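Long-range contacts in arginine kinase (Anthopleura japonica, PDB 4RF7), which catalyses the reversible transfer of a phosphoryl group from ATP to L-arginine, giving phosphoarginine and ADP, in a chain built from two approximate repeats: residues N67-V72 / D199-A204; P279-T284 / R337-L342; R387-P392 / D442-D447; A487-G492 / Y626-P631. One frame throughout, in Å; residues are numbered along the deposited sequence. Where two conformers were deposited one is given.

Contact 1: residues N67-V72 / D199-A204. With ARG (arginine), chain G.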
# COMPACT_ATOMS: atom_id res chain seq x y z
N ASN A 67 23.49 -18.89 -22.19
CA ASN A 67 22.48 -19.31 -21.23
C ASN A 67 21.48 -20.29 -21.86
O ASN A 67 20.42 -19.88 -22.34
CB ASN A 67 21.76 -18.09 -20.67
CG ASN A 67 22.71 -17.05 -20.12
OD1 ASN A 67 23.15 -17.13 -18.97
ND2 ASN A 67 23.05 -16.05 -20.94
N LEU A 68 21.82 -21.57 -21.84
CA LEU A 68 21.04 -22.60 -22.53
C LEU A 68 19.64 -22.80 -21.95
O LEU A 68 18.77 -23.39 -22.60
CB LEU A 68 21.82 -23.92 -22.57
CG LEU A 68 23.08 -23.87 -23.45
CD1 LEU A 68 23.98 -25.08 -23.23
CD2 LEU A 68 22.69 -23.76 -24.92
N ASP A 69 19.42 -22.31 -20.73
CA ASP A 69 18.10 -22.40 -20.11
C ASP A 69 17.16 -21.30 -20.62
O ASP A 69 16.01 -21.22 -20.18
CB ASP A 69 18.23 -22.31 -18.59
CG ASP A 69 18.87 -21.01 -18.12
OD1 ASP A 69 19.85 -20.56 -18.75
OD2 ASP A 69 18.39 -20.44 -17.12
N SER A 70 17.65 -20.48 -21.54
CA SER A 70 16.87 -19.38 -22.11
C SER A 70 15.55 -19.84 -22.71
O SER A 70 15.49 -20.88 -23.37
CB SER A 70 17.69 -18.64 -23.18
OG SER A 70 18.78 -17.94 -22.61
N GLY A 71 14.50 -19.06 -22.49
CA GLY A 71 13.20 -19.34 -23.10
C GLY A 71 13.13 -18.76 -24.50
O GLY A 71 12.59 -19.39 -25.42
N VAL A 72 13.67 -17.56 -24.66
CA VAL A 72 13.71 -16.89 -25.96
C VAL A 72 15.11 -17.01 -26.56
O VAL A 72 15.31 -17.74 -27.54
CB VAL A 72 13.30 -15.42 -25.84
CG1 VAL A 72 13.23 -14.77 -27.21
CG2 VAL A 72 11.97 -15.28 -25.11
N ASP A 199 21.93 -9.14 -15.35
CA ASP A 199 22.23 -10.54 -15.06
C ASP A 199 22.96 -11.23 -16.21
O ASP A 199 23.38 -10.58 -17.17
CB ASP A 199 20.96 -11.31 -14.66
CG ASP A 199 19.88 -11.31 -15.75
OD1 ASP A 199 20.22 -11.13 -16.94
OD2 ASP A 199 18.69 -11.50 -15.41
N ARG A 200 23.11 -12.55 -16.12
CA ARG A 200 23.85 -13.31 -17.13
C ARG A 200 23.23 -13.24 -18.52
O ARG A 200 23.93 -13.39 -19.53
CB ARG A 200 24.02 -14.77 -16.68
CG ARG A 200 22.72 -15.47 -16.28
CD ARG A 200 22.98 -16.88 -15.78
NE ARG A 200 21.76 -17.53 -15.31
CZ ARG A 200 21.03 -18.39 -16.02
NH1 ARG A 200 21.38 -18.70 -17.26
NH2 ARG A 200 19.93 -18.92 -15.49
N PHE A 201 21.92 -13.02 -18.58
CA PHE A 201 21.23 -12.91 -19.86
C PHE A 201 21.56 -11.58 -20.53
O PHE A 201 21.85 -11.55 -21.73
CB PHE A 201 19.71 -13.05 -19.68
CG PHE A 201 19.28 -14.38 -19.12
CD1 PHE A 201 19.16 -15.49 -19.94
CD2 PHE A 201 18.99 -14.51 -17.77
CE1 PHE A 201 18.75 -16.72 -19.43
CE2 PHE A 201 18.59 -15.74 -17.25
CZ PHE A 201 18.47 -16.84 -18.08
N LEU A 202 21.51 -10.50 -19.76
CA LEU A 202 21.88 -9.18 -20.25
C LEU A 202 23.37 -9.10 -20.57
O LEU A 202 23.77 -8.51 -21.58
CB LEU A 202 21.49 -8.09 -19.24
CG LEU A 202 20.01 -8.04 -18.87
CD1 LEU A 202 19.69 -6.82 -18.02
CD2 LEU A 202 19.14 -8.07 -20.12
N GLU A 203 24.19 -9.69 -19.70
CA GLU A 203 25.64 -9.73 -19.90
C GLU A 203 26.01 -10.35 -21.24
O GLU A 203 26.81 -9.80 -21.99
CB GLU A 203 26.31 -10.53 -18.77
CG GLU A 203 27.80 -10.76 -18.98
CD GLU A 203 28.60 -9.48 -18.89
OE1 GLU A 203 28.16 -8.55 -18.19
OE2 GLU A 203 29.69 -9.41 -19.51
N ALA A 204 25.41 -11.50 -21.54
CA ALA A 204 25.73 -12.23 -22.76
C ALA A 204 25.12 -11.57 -24.00
O ALA A 204 25.48 -11.89 -25.13
CB ALA A 204 25.27 -13.68 -22.65
N ARG G . 16.59 -13.82 -22.37
CA ARG G . 15.74 -14.52 -21.41
C ARG G . 15.24 -15.85 -21.95
O ARG G . 15.37 -16.16 -23.14
CB ARG G . 14.56 -13.64 -20.98
CG ARG G . 13.76 -13.04 -22.13
CD ARG G . 12.51 -12.33 -21.63
NE ARG G . 12.77 -11.45 -20.49
CZ ARG G . 13.18 -10.19 -20.60
NH1 ARG G . 13.40 -9.46 -19.51
NH2 ARG G . 13.39 -9.65 -21.79
OXT ARG G . 14.68 -16.66 -21.20
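Three hydrogen bonds converge on the end of one side chain: the guanidinium of Arg200 holds both oxygens of Asp69 and the amide oxygen of Asn67. The carboxylate is gripped end-on, Arg200 NH2 to Asp69 OD2 at 2.7 Å and Arg200 NH1 to Asp69 OD1 at 2.8 Å, each oxygen met on its syn side and the two planes only 20° apart. Arg200 NH1 also donates to Asn67 OD1 at 2.9 Å. CG of Arg200 sits between its own backbone N and carbonyl carbon (chi1 52°), and from there the chain runs extended to NE, past Asn67 OD1 to the carboxylate. The Asn67 amide answers from its other end, ND2 donating to Arg200 O at 3.1 Å from above the carbonyl plane, while Ala204 N reaches the same oxygen from the opposite face. With a further bond from ND2 to Ser63 O of helix 57-66, these bonds fix the rotation of the amide. Asn67 OD1 lies over one face of the Phe201 ring, whose edge meets Ser70 OG (3.4 Å from Phe201 CE1).

Ser70 closes a type I turn begun at Asn67, and just beyond it Gly71 N and Val72 N bind the carboxylate of the bound arginine, at 2.7 Å to OXT and to O respectively. The contact joins the substrate-binding loop of the N-terminal domain to the catalytic domain, an arrangement consistent with holding that loop in place. Helix 57-66 also touches Ala204 through Ser63 and Val66, so helix 200-204 packs against both helix 57-66 and the loop running on to helix 79-84.

Contact 2: residues P279-T284 / R337-L342. With ARG (arginine), chain G.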
# COMPACT_ATOMS: atom_id res chain seq x y z
N PRO A 279 12.51 -9.60 -28.25
CA PRO A 279 11.30 -9.71 -29.07
C PRO A 279 10.04 -9.99 -28.24
O PRO A 279 8.93 -9.79 -28.74
CB PRO A 279 11.60 -10.89 -30.01
CG PRO A 279 12.80 -11.60 -29.42
CD PRO A 279 13.57 -10.54 -28.68
N SER A 280 10.21 -10.42 -26.99
CA SER A 280 9.09 -10.66 -26.09
C SER A 280 8.35 -9.37 -25.73
O SER A 280 7.17 -9.39 -25.37
CB SER A 280 9.57 -11.33 -24.80
OG SER A 280 10.43 -10.47 -24.08
N ASN A 281 9.06 -8.24 -25.84
CA ASN A 281 8.52 -6.94 -25.45
C ASN A 281 8.07 -6.07 -26.62
O ASN A 281 7.87 -4.86 -26.45
CB ASN A 281 9.56 -6.18 -24.62
CG ASN A 281 9.62 -6.65 -23.17
OD1 ASN A 281 8.60 -6.82 -22.52
ND2 ASN A 281 10.84 -6.88 -22.68
N LEU A 282 7.92 -6.66 -27.80
CA LEU A 282 7.48 -5.90 -28.97
C LEU A 282 6.00 -5.53 -28.87
O LEU A 282 5.31 -5.95 -27.94
CB LEU A 282 7.75 -6.69 -30.26
CG LEU A 282 9.24 -6.87 -30.59
CD1 LEU A 282 9.43 -7.79 -31.78
CD2 LEU A 282 9.88 -5.53 -30.86
N GLY A 283 5.52 -4.72 -29.82
CA GLY A 283 4.12 -4.33 -29.85
C GLY A 283 3.78 -3.21 -28.90
O GLY A 283 4.07 -2.04 -29.17
N THR A 284 3.13 -3.55 -27.79
CA THR A 284 2.77 -2.57 -26.77
C THR A 284 3.96 -2.30 -25.85
O THR A 284 4.05 -1.24 -25.23
CB THR A 284 1.59 -3.06 -25.92
OG1 THR A 284 1.94 -4.28 -25.26
CG2 THR A 284 0.36 -3.28 -26.78
N ARG A 337 -1.35 -11.40 -21.21
CA ARG A 337 -0.53 -12.38 -21.91
C ARG A 337 0.00 -11.84 -23.24
O ARG A 337 1.03 -12.29 -23.73
CB ARG A 337 -1.33 -13.66 -22.18
CG ARG A 337 -1.61 -14.53 -20.96
CD ARG A 337 -1.99 -15.94 -21.39
NE ARG A 337 -2.54 -16.75 -20.30
CZ ARG A 337 -1.81 -17.55 -19.52
NH1 ARG A 337 -2.40 -18.25 -18.56
NH2 ARG A 337 -0.50 -17.65 -19.71
N ARG A 338 -0.71 -10.87 -23.81
CA ARG A 338 -0.43 -10.43 -25.18
C ARG A 338 0.13 -9.01 -25.29
O ARG A 338 -0.16 -8.14 -24.47
CB ARG A 338 -1.70 -10.54 -26.03
CG ARG A 338 -2.23 -11.96 -26.17
CD ARG A 338 -3.52 -11.97 -26.96
NE ARG A 338 -3.94 -13.32 -27.32
CZ ARG A 338 -4.98 -13.60 -28.10
NH1 ARG A 338 -5.72 -12.62 -28.60
NH2 ARG A 338 -5.29 -14.86 -28.38
N ARG A 339 0.93 -8.79 -26.34
CA ARG A 339 1.56 -7.49 -26.60
C ARG A 339 1.50 -7.07 -28.07
O ARG A 339 1.60 -5.89 -28.40
CB ARG A 339 3.00 -7.49 -26.10
CG ARG A 339 3.13 -7.46 -24.59
CD ARG A 339 4.53 -7.80 -24.13
NE ARG A 339 4.56 -7.98 -22.68
CZ ARG A 339 5.49 -8.65 -22.02
NH1 ARG A 339 6.49 -9.23 -22.68
NH2 ARG A 339 5.42 -8.76 -20.70
N LEU A 340 1.35 -8.05 -28.96
CA LEU A 340 1.23 -7.78 -30.38
C LEU A 340 -0.17 -8.14 -30.88
O LEU A 340 -0.67 -9.23 -30.58
CB LEU A 340 2.30 -8.54 -31.18
CG LEU A 340 3.66 -7.86 -31.36
CD1 LEU A 340 4.72 -8.86 -31.80
CD2 LEU A 340 3.55 -6.74 -32.37
N GLY A 341 -0.81 -7.23 -31.60
CA GLY A 341 -2.13 -7.49 -32.15
C GLY A 341 -3.25 -6.81 -31.38
O GLY A 341 -4.41 -6.84 -31.78
N LEU A 342 -2.89 -6.21 -30.24
CA LEU A 342 -3.83 -5.41 -29.47
C LEU A 342 -3.13 -4.12 -29.04
O LEU A 342 -1.93 -4.12 -28.80
CB LEU A 342 -4.36 -6.18 -28.26
CG LEU A 342 -3.53 -6.25 -26.97
CD1 LEU A 342 -4.31 -6.93 -25.85
CD2 LEU A 342 -2.19 -6.95 -27.18
N ARG G . 16.59 -13.82 -22.37
CA ARG G . 15.74 -14.52 -21.41
C ARG G . 15.24 -15.85 -21.95
O ARG G . 15.37 -16.16 -23.14
CB ARG G . 14.56 -13.64 -20.98
CG ARG G . 13.76 -13.04 -22.13
CD ARG G . 12.51 -12.33 -21.63
NE ARG G . 12.77 -11.45 -20.49
CZ ARG G . 13.18 -10.19 -20.60
NH1 ARG G . 13.40 -9.46 -19.51
NH2 ARG G . 13.39 -9.65 -21.79
OXT ARG G . 14.68 -16.66 -21.20
O HOH W 1 -0.13 -5.32 -24.04
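Ser280 O receives the shortest direct polar bond across the contact, from Arg339 NH1 at 2.8 Å. The oxygen lies in the guanidinium plane, yet the nitrogen stands well above the plane of the carbonyl, 58° out of it, so the bond does not follow a lone pair. Arg339 reaches this point with its chain extended from CG to NE, and NE is held in turn by Met286 O. Asn281 OD1 lies over a face of the same guanidinium, 3.2 Å from Arg339 NH1 but at a poor angle for bonding; its hydrogen bond goes instead to Arg133, predicted to bind ATP. Ser280 OG lies 3.7 Å from CD of the bound arginine, and the loop follows Cys278, which by similarity binds the substrate.

Arg339 O accepts from Thr284 N at 2.9 Å and also meets Gly283 CA in a C-H...O contact. These two loops flank neighbouring strands of the antiparallel sheet of the catalytic domain: segment 279-284 leads into strand 286-293, whereas residues 337-342 connect strand 331-336 to helix 344-370. Gly283 lets the backbones come close, its CA 4.5 Å from Leu340 CA; Leu340 CD2 packs on Gly283 CA at 3.5 Å. Leu340 CD1 packs on Leu282 CB, with Ile93 of helix 86-96 against both leucines. Thr284 OG1, beside CB and CG of Arg339, accepts from Met286 N and lies 2.6 Å from a water that donates to Arg338 O.

Contact 3: residues R387-P392 / D442-D447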
# COMPACT_ATOMS: atom_id res chain seq x y z
N ARG A 387 -22.74 -11.91 19.84
CA ARG A 387 -23.59 -13.09 19.95
C ARG A 387 -24.77 -12.82 20.87
O ARG A 387 -25.90 -13.25 20.60
CB ARG A 387 -22.78 -14.28 20.47
CG ARG A 387 -23.38 -15.65 20.17
CD ARG A 387 -24.11 -16.25 21.36
NE ARG A 387 -24.68 -17.56 21.03
CZ ARG A 387 -25.38 -18.31 21.88
NH1 ARG A 387 -25.60 -17.89 23.12
NH2 ARG A 387 -25.86 -19.48 21.49
N LYS A 388 -24.51 -12.09 21.95
CA LYS A 388 -25.52 -11.78 22.95
C LYS A 388 -26.71 -11.01 22.37
O LYS A 388 -27.86 -11.29 22.71
CB LYS A 388 -24.89 -10.97 24.10
CG LYS A 388 -25.85 -10.59 25.23
CD LYS A 388 -25.12 -9.85 26.35
CE LYS A 388 -26.06 -9.51 27.50
NZ LYS A 388 -25.36 -8.77 28.59
N TYR A 389 -26.42 -10.07 21.48
CA TYR A 389 -27.46 -9.16 20.98
C TYR A 389 -27.90 -9.40 19.53
O TYR A 389 -28.97 -8.96 19.13
CB TYR A 389 -27.04 -7.70 21.20
CG TYR A 389 -26.96 -7.32 22.66
CD1 TYR A 389 -28.11 -7.27 23.44
CD2 TYR A 389 -25.74 -7.04 23.27
CE1 TYR A 389 -28.05 -6.93 24.78
CE2 TYR A 389 -25.68 -6.70 24.61
CZ TYR A 389 -26.83 -6.65 25.36
OH TYR A 389 -26.78 -6.32 26.69
N LEU A 390 -27.08 -10.11 18.76
CA LEU A 390 -27.48 -10.43 17.38
C LEU A 390 -28.38 -11.66 17.34
O LEU A 390 -27.90 -12.79 17.17
CB LEU A 390 -26.26 -10.63 16.47
CG LEU A 390 -26.60 -10.73 14.97
CD1 LEU A 390 -26.89 -9.36 14.41
CD2 LEU A 390 -25.51 -11.42 14.17
N THR A 391 -29.68 -11.44 17.50
CA THR A 391 -30.66 -12.50 17.34
C THR A 391 -30.86 -12.73 15.84
O THR A 391 -30.60 -11.82 15.05
CB THR A 391 -32.00 -12.13 17.99
OG1 THR A 391 -32.58 -11.02 17.29
CG2 THR A 391 -31.81 -11.76 19.45
N PRO A 392 -31.30 -13.94 15.45
CA PRO A 392 -31.61 -14.20 14.04
C PRO A 392 -32.66 -13.22 13.50
O PRO A 392 -32.55 -12.78 12.36
CB PRO A 392 -32.17 -15.62 14.06
CG PRO A 392 -31.52 -16.26 15.25
CD PRO A 392 -31.39 -15.16 16.27
N ASP A 442 -26.93 0.19 19.63
CA ASP A 442 -27.46 0.75 20.88
C ASP A 442 -27.29 -0.23 22.04
O ASP A 442 -26.87 0.16 23.13
CB ASP A 442 -28.94 1.10 20.72
CG ASP A 442 -29.17 2.29 19.81
OD1 ASP A 442 -28.19 2.78 19.21
OD2 ASP A 442 -30.33 2.71 19.68
N LYS A 443 -27.62 -1.49 21.79
CA LYS A 443 -27.53 -2.53 22.81
C LYS A 443 -26.09 -2.78 23.22
O LYS A 443 -25.79 -2.98 24.39
CB LYS A 443 -28.19 -3.82 22.31
CG LYS A 443 -29.70 -3.73 22.16
CD LYS A 443 -30.29 -5.02 21.61
CE LYS A 443 -31.81 -4.97 21.53
NZ LYS A 443 -32.30 -3.93 20.58
N ILE A 444 -25.19 -2.77 22.24
CA ILE A 444 -23.78 -3.00 22.50
C ILE A 444 -23.15 -1.82 23.25
O ILE A 444 -22.38 -2.03 24.20
CB ILE A 444 -23.00 -3.29 21.20
CG1 ILE A 444 -23.46 -4.64 20.65
CG2 ILE A 444 -21.50 -3.30 21.44
CD1 ILE A 444 -22.74 -5.08 19.42
N VAL A 445 -23.48 -0.60 22.84
CA VAL A 445 -22.97 0.60 23.49
C VAL A 445 -23.42 0.67 24.94
O VAL A 445 -22.61 0.90 25.83
CB VAL A 445 -23.41 1.88 22.75
CG1 VAL A 445 -23.22 3.11 23.63
CG2 VAL A 445 -22.63 2.03 21.45
N GLU A 446 -24.71 0.45 25.17
CA GLU A 446 -25.27 0.54 26.52
C GLU A 446 -24.84 -0.62 27.41
O GLU A 446 -24.89 -0.51 28.64
CB GLU A 446 -26.79 0.67 26.46
CG GLU A 446 -27.26 1.95 25.79
CD GLU A 446 -28.76 2.15 25.88
OE1 GLU A 446 -29.48 1.17 26.14
OE2 GLU A 446 -29.21 3.30 25.68
N ASP A 447 -24.43 -1.73 26.81
CA ASP A 447 -23.90 -2.85 27.58
C ASP A 447 -22.47 -2.54 28.02
O ASP A 447 -22.19 -2.52 29.22
CB ASP A 447 -23.93 -4.14 26.76
CG ASP A 447 -23.64 -5.38 27.60
OD1 ASP A 447 -22.62 -5.41 28.31
OD2 ASP A 447 -24.44 -6.34 27.54
O HOH W 2 -27.62 -3.17 26.54
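Tyr389 is clasped between two lysine chains while its hydroxyl reaches the carboxylate of Asp447. Lys443 CB lies over one ring face, a CH-pi contact 3.8 Å from the Tyr389 ring centroid, and CG of the sequence neighbour Lys388 covers the opposite face. Ile444 CG1 touches the ring more loosely, 4.2 Å from Tyr389 CD2, on the buried side of helix 438-448, where the isoleucine also meets Cys424 and Val426.

The outer side is polar and more open. Lys388 runs fully extended, with CG anti to the backbone N (chi1 -179°), and brings NZ to Asp447 OD2 at 2.8 Å on the syn lone pair. Tyr389 OH donates to the same oxygen at a very short 2.5 Å, the carboxylate plane turned 75° from the ring. A water donates to Tyr389 OH and, at 2.8 Å, to Lys443 O. The ammonium of Lys443 bends away from the ring to bond Pro439 O.

The contact pins the end of helix 385-389 to helix 438-448 in the helical N-terminal domain of the second repeat, away from the known sites. With a lysine and a phenol both donating to one oxygen, Asp447 is probably kept ionised, and the phenol O-H is probably polarised toward it.

Contact 4: residues A487-G492 / Y626-P631. With ARG (arginine), chain I.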
# COMPACT_ATOMS: atom_id res chain seq x y z
N ALA A 487 -8.86 9.48 21.53
CA ALA A 487 -9.05 9.01 20.16
C ALA A 487 -10.03 9.96 19.47
O ALA A 487 -11.03 10.38 20.07
CB ALA A 487 -9.58 7.59 20.15
N ARG A 488 -9.74 10.31 18.23
CA ARG A 488 -10.59 11.21 17.46
C ARG A 488 -10.63 10.78 16.01
O ARG A 488 -9.69 10.16 15.51
CB ARG A 488 -10.08 12.65 17.55
CG ARG A 488 -10.19 13.32 18.92
CD ARG A 488 -11.64 13.56 19.30
NE ARG A 488 -11.76 14.36 20.53
CZ ARG A 488 -11.86 13.84 21.75
NH1 ARG A 488 -11.88 12.52 21.91
NH2 ARG A 488 -11.96 14.64 22.80
N ASN A 489 -11.72 11.11 15.33
CA ASN A 489 -11.81 10.87 13.90
C ASN A 489 -12.21 12.14 13.16
O ASN A 489 -13.04 12.90 13.65
CB ASN A 489 -12.76 9.71 13.61
CG ASN A 489 -12.18 8.37 14.04
OD1 ASN A 489 -11.40 7.76 13.31
ND2 ASN A 489 -12.56 7.91 15.23
N VAL A 490 -11.60 12.37 12.00
CA VAL A 490 -11.80 13.62 11.27
C VAL A 490 -13.19 13.70 10.63
O VAL A 490 -13.64 12.76 9.98
CB VAL A 490 -10.72 13.83 10.20
CG1 VAL A 490 -10.92 15.16 9.48
CG2 VAL A 490 -9.34 13.79 10.84
N LYS A 491 -13.86 14.83 10.83
CA LYS A 491 -15.20 15.03 10.28
C LYS A 491 -15.19 15.05 8.75
O LYS A 491 -14.23 15.54 8.14
CB LYS A 491 -15.81 16.33 10.82
CG LYS A 491 -17.29 16.49 10.50
CD LYS A 491 -17.87 17.80 11.02
CE LYS A 491 -19.34 17.88 10.67
NZ LYS A 491 -19.91 19.23 10.88
N GLY A 492 -16.23 14.51 8.14
CA GLY A 492 -16.36 14.53 6.69
C GLY A 492 -15.98 13.21 6.03
O GLY A 492 -16.12 13.06 4.81
N TYR A 626 -17.75 11.68 20.79
CA TYR A 626 -16.85 11.50 19.65
C TYR A 626 -16.94 10.09 19.08
O TYR A 626 -16.85 9.09 19.81
CB TYR A 626 -15.41 11.88 20.03
CG TYR A 626 -15.28 13.35 20.31
CD1 TYR A 626 -15.34 14.28 19.28
CD2 TYR A 626 -15.12 13.83 21.61
CE1 TYR A 626 -15.23 15.63 19.52
CE2 TYR A 626 -15.01 15.19 21.86
CZ TYR A 626 -15.07 16.08 20.81
OH TYR A 626 -14.97 17.44 21.02
N LEU A 627 -17.13 10.01 17.77
CA LEU A 627 -17.32 8.73 17.09
C LEU A 627 -16.00 8.01 16.82
O LEU A 627 -14.99 8.64 16.48
CB LEU A 627 -18.09 8.93 15.78
CG LEU A 627 -19.48 9.55 15.95
CD1 LEU A 627 -20.23 9.62 14.64
CD2 LEU A 627 -20.26 8.76 16.97
N SER A 628 -16.02 6.69 16.98
CA SER A 628 -14.88 5.85 16.67
C SER A 628 -15.39 4.59 15.98
O SER A 628 -16.55 4.21 16.17
CB SER A 628 -14.12 5.47 17.93
OG SER A 628 -13.21 4.41 17.68
N GLY A 629 -14.53 3.95 15.20
CA GLY A 629 -14.87 2.68 14.58
C GLY A 629 -15.09 1.63 15.65
O GLY A 629 -15.83 0.66 15.45
N CYS A 630 -14.42 1.80 16.79
CA CYS A 630 -14.63 0.90 17.92
C CYS A 630 -15.53 1.54 18.97
O CYS A 630 -15.18 2.56 19.57
CB CYS A 630 -13.31 0.48 18.56
SG CYS A 630 -13.49 -0.86 19.78
N PRO A 631 -16.71 0.94 19.19
CA PRO A 631 -17.73 1.42 20.14
C PRO A 631 -17.21 1.59 21.57
O PRO A 631 -17.79 2.35 22.33
CB PRO A 631 -18.80 0.31 20.08
CG PRO A 631 -18.65 -0.27 18.71
CD PRO A 631 -17.16 -0.25 18.45
N ARG I . -18.34 21.37 16.07
CA ARG I . -17.99 21.19 14.67
C ARG I . -18.99 20.31 13.94
O ARG I . -19.11 20.36 12.72
CB ARG I . -16.59 20.58 14.54
CG ARG I . -16.57 19.09 14.77
CD ARG I . -15.99 18.73 16.12
NE ARG I . -16.85 19.14 17.23
CZ ARG I . -16.45 19.17 18.50
NH1 ARG I . -17.29 19.55 19.45
NH2 ARG I . -15.21 18.82 18.81
OXT ARG I . -19.71 19.51 14.55
O HOH W 3 -14.24 11.53 16.59
O HOH W 4 -12.32 5.18 13.40
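Arg488 lays its guanidinium flat on the ring of Tyr626, the centres 3.6 Å apart and the planes inclined by 12°. Arg488 CZ stands over the face in a cation-pi contact, Arg488 CD adds a CH-pi contact there, and Arg488 NH2 comes within 3.2 Å of Tyr626 CE2. A bend in the arginine chain (chi2 -68°) folds the group over the ring; Arg488 NH1 also donates to Ala487 O at 2.9 Å.

Asn489 ND2 donates to Leu627 O at 2.8 Å, on a lone pair. Of two waters, one accepts from Asn489 N and lies 3.0 Å from Leu627 O, the other accepts from Gly629 N and lies 2.7 Å from Asn489 OD1.

The seam joins the end of strand 479-488, central in the antiparallel sheet of the second catalytic domain, to the loop between strands 625-626 and 638-645. There Ser628 OG accepts from Cys630 N in an ST turn.

Farther out, Glu696 forms a salt bridge with Arg488, Thr636 O accepts from Arg488 NH1, and Asp585 OD1 is hydrogen-bonded to both Ser628 OG and Asn489 ND2. Tyr626 OH accepts from NH2 of a bound arginine (2.6 Å) that Asp613 also holds, away from the known substrate site.

Along the chain the four contacts come in series, contacts 1 and 2 in the first repeat and contacts 3 and 4 in the second, on opposite sides of the chain's centre. Within each pair the centres are 20 Å apart; between pairs they lie 49 to 64 Å apart. Contacts 1 and 2 approach the same bound arginine and touch directly, Val72 CG1 lying 3.9 Å from Pro279 CG; contact 1 joins the N-terminal to the catalytic domain, whereas contact 2 ties two loops within the catalytic domain. Contact 3 stays within the N-terminal domain of the second repeat and contact 4 within its catalytic domain. Each repeat has its own eight-stranded sheet, with equivalent strand order, consistent with two phosphagen kinase units in one chain.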